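Local coordinates for glycosyl hydrolase family 2, TIM barrel domain protein (Parabacteroides merdae ATCC 43184, PDB 6DXU), which probably hydrolyses beta-glucuronides as a family 2 beta-glucuronidase of a human gut bacterium, at residues Asp731-Cys736 / Ser765-Thr770. Residues are numbered along the deposited sequence; the frame is centred on the assembly and turned at random.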
loop_
_atom_site.group_PDB
_atom_site.type_symbol
_atom_site.label_atom_id
_atom_site.label_comp_id
_atom_site.label_asym_id
_atom_site.label_seq_id
_atom_site.Cartn_x
_atom_site.Cartn_y
_atom_site.Cartn_z
ATOM N N ASP D 731 -24.533 65.816 8.377
ATOM C CA ASP D 731 -24.382 65.207 9.686
ATOM C C ASP D 731 -24.223 63.694 9.500
ATOM O O ASP D 731 -24.001 63.208 8.388
ATOM C CB ASP D 731 -25.572 65.586 10.568
ATOM C CG ASP D 731 -25.301 65.387 12.050
ATOM O OD1 ASP D 731 -24.314 64.707 12.405
ATOM O OD2 ASP D 731 -26.071 65.935 12.867
ATOM N N LYS D 732 -24.333 62.931 10.584
ATOM C CA LYS D 732 -24.170 61.489 10.484
ATOM C C LYS D 732 -25.311 60.871 9.675
ATOM O O LYS D 732 -26.375 61.470 9.485
ATOM C CB LYS D 732 -24.083 60.855 11.876
ATOM C CG LYS D 732 -25.104 61.369 12.875
ATOM N N GLU D 733 -25.058 59.665 9.170
ATOM C CA GLU D 733 -26.047 58.973 8.356
ATOM C C GLU D 733 -27.306 58.714 9.173
ATOM O O GLU D 733 -27.236 58.353 10.348
ATOM C CB GLU D 733 -25.478 57.655 7.823
ATOM C CG GLU D 733 -24.214 57.794 6.951
ATOM C CD GLU D 733 -22.933 57.582 7.750
ATOM O OE1 GLU D 733 -22.920 57.945 8.944
ATOM O OE2 GLU D 733 -21.956 57.017 7.203
ATOM N N ALA D 734 -28.465 58.933 8.546
ATOM C CA ALA D 734 -29.740 58.802 9.238
ATOM C C ALA D 734 -30.715 57.899 8.495
ATOM O O ALA D 734 -31.598 57.305 9.118
ATOM C CB ALA D 734 -30.381 60.176 9.451
ATOM N N ALA D 735 -30.591 57.812 7.172
ATOM C CA ALA D 735 -31.564 57.061 6.391
ATOM C C ALA D 735 -30.964 56.667 5.053
ATOM O O ALA D 735 -30.006 57.276 4.569
ATOM C CB ALA D 735 -32.850 57.870 6.170
ATOM N N CYS D 736 -31.578 55.656 4.446
ATOM C CA CYS D 736 -31.264 55.213 3.097
ATOM C C CYS D 736 -32.382 55.644 2.167
ATOM O O CYS D 736 -33.545 55.290 2.386
ATOM C CB CYS D 736 -31.098 53.696 3.041
ATOM S SG CYS D 736 -29.632 53.124 3.864
ATOM N N SER D 765 -19.523 59.104 3.333
ATOM C CA SER D 765 -19.872 57.875 4.036
ATOM C C SER D 765 -19.274 56.641 3.366
ATOM O O SER D 765 -19.321 56.495 2.132
ATOM C CB SER D 765 -21.397 57.725 4.129
ATOM O OG SER D 765 -21.725 56.506 4.782
ATOM N N LYS D 766 -18.743 55.742 4.199
ATOM C CA LYS D 766 -18.290 54.415 3.797
ATOM C C LYS D 766 -19.097 53.315 4.434
ATOM O O LYS D 766 -18.652 52.160 4.464
ATOM C CB LYS D 766 -16.846 54.190 4.150
ATOM C CG LYS D 766 -16.087 55.109 3.389
ATOM C CD LYS D 766 -14.695 55.025 3.831
ATOM C CE LYS D 766 -13.782 55.722 2.867
ATOM N NZ LYS D 766 -12.608 54.964 2.962
ATOM N N LYS D 767 -20.285 53.647 4.924
ATOM C CA LYS D 767 -21.102 52.704 5.676
ATOM C C LYS D 767 -21.513 51.512 4.814
ATOM O O LYS D 767 -21.821 51.653 3.627
ATOM C CB LYS D 767 -22.343 53.424 6.184
ATOM C CG LYS D 767 -22.853 52.912 7.514
ATOM C CD LYS D 767 -23.955 53.847 8.025
ATOM C CE LYS D 767 -24.835 53.151 9.040
ATOM N NZ LYS D 767 -24.022 52.456 10.019
ATOM N N GLN D 768 -21.532 50.330 5.418
ATOM C CA GLN D 768 -21.911 49.152 4.658
ATOM C C GLN D 768 -23.416 49.122 4.407
ATOM O O GLN D 768 -24.222 49.386 5.301
ATOM C CB GLN D 768 -21.475 47.868 5.370
ATOM C CG GLN D 768 -21.590 46.662 4.425
ATOM C CD GLN D 768 -21.251 45.327 5.059
ATOM O OE1 GLN D 768 -20.253 44.696 4.700
ATOM N NE2 GLN D 768 -22.092 44.876 5.980
ATOM N N ILE D 769 -23.778 48.775 3.175
ATOM C CA ILE D 769 -25.157 48.668 2.719
ATOM C C ILE D 769 -25.409 47.219 2.313
ATOM O O ILE D 769 -24.544 46.582 1.700
ATOM C CB ILE D 769 -25.424 49.618 1.537
ATOM C CG1 ILE D 769 -25.361 51.067 2.012
ATOM C CG2 ILE D 769 -26.776 49.327 0.898
ATOM C CD1 ILE D 769 -24.950 52.017 0.923
ATOM N N THR D 770 -26.590 46.705 2.656
ATOM C CA THR D 770 -27.012 45.344 2.338
ATOM C C THR D 770 -28.277 45.371 1.485
ATOM O O THR D 770 -29.262 46.021 1.851
ATOM C CB THR D 770 -27.262 44.562 3.632
ATOM O OG1 THR D 770 -26.041 44.466 4.368
ATOM C CG2 THR D 770 -27.791 43.144 3.334
#
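An ST turn just ahead of strand 768-775, in the C-terminal beta domain, receives the carboxylate of Glu733 from the lead-in to strand 735-744. Ser765 OG donates to Glu733 OE2 in a very short hydrogen bond of 2.5 Å. The same hydroxyl accepts from Lys767 N at 3.2 Å, nearly straight at 167°, which closes the turn; the two bonds, one given and one accepted, would restrain the hydroxyl. Glu733 CG lies anti to its own carbonyl carbon (chi1 -59°), and a bend at chi2 carries the carboxylate over to the serine. The Lys767 chain runs obliquely across the Glu733 side chain, CD lying 3.9 Å from Glu733 CD. No ion pair forms: Lys767 NZ stays 5.7 Å from Glu733 OE1 and donates instead to Glu817 O, although the opposite charges may still attract weakly. With an alanine at Glu733, the Ser765 hydroxyl is likely to lose its acceptor and Lys767 CD the carboxylate it packs against. Leu754 of strand 747-755 touches both Ser765 and Lys767, while Lys766, between them in the chain, touches the bound bicine. The two segments lead into different antiparallel sheets, strand 735-744 pairing with 747-755 and strand 768-775 lying between 791-793 and 810-815.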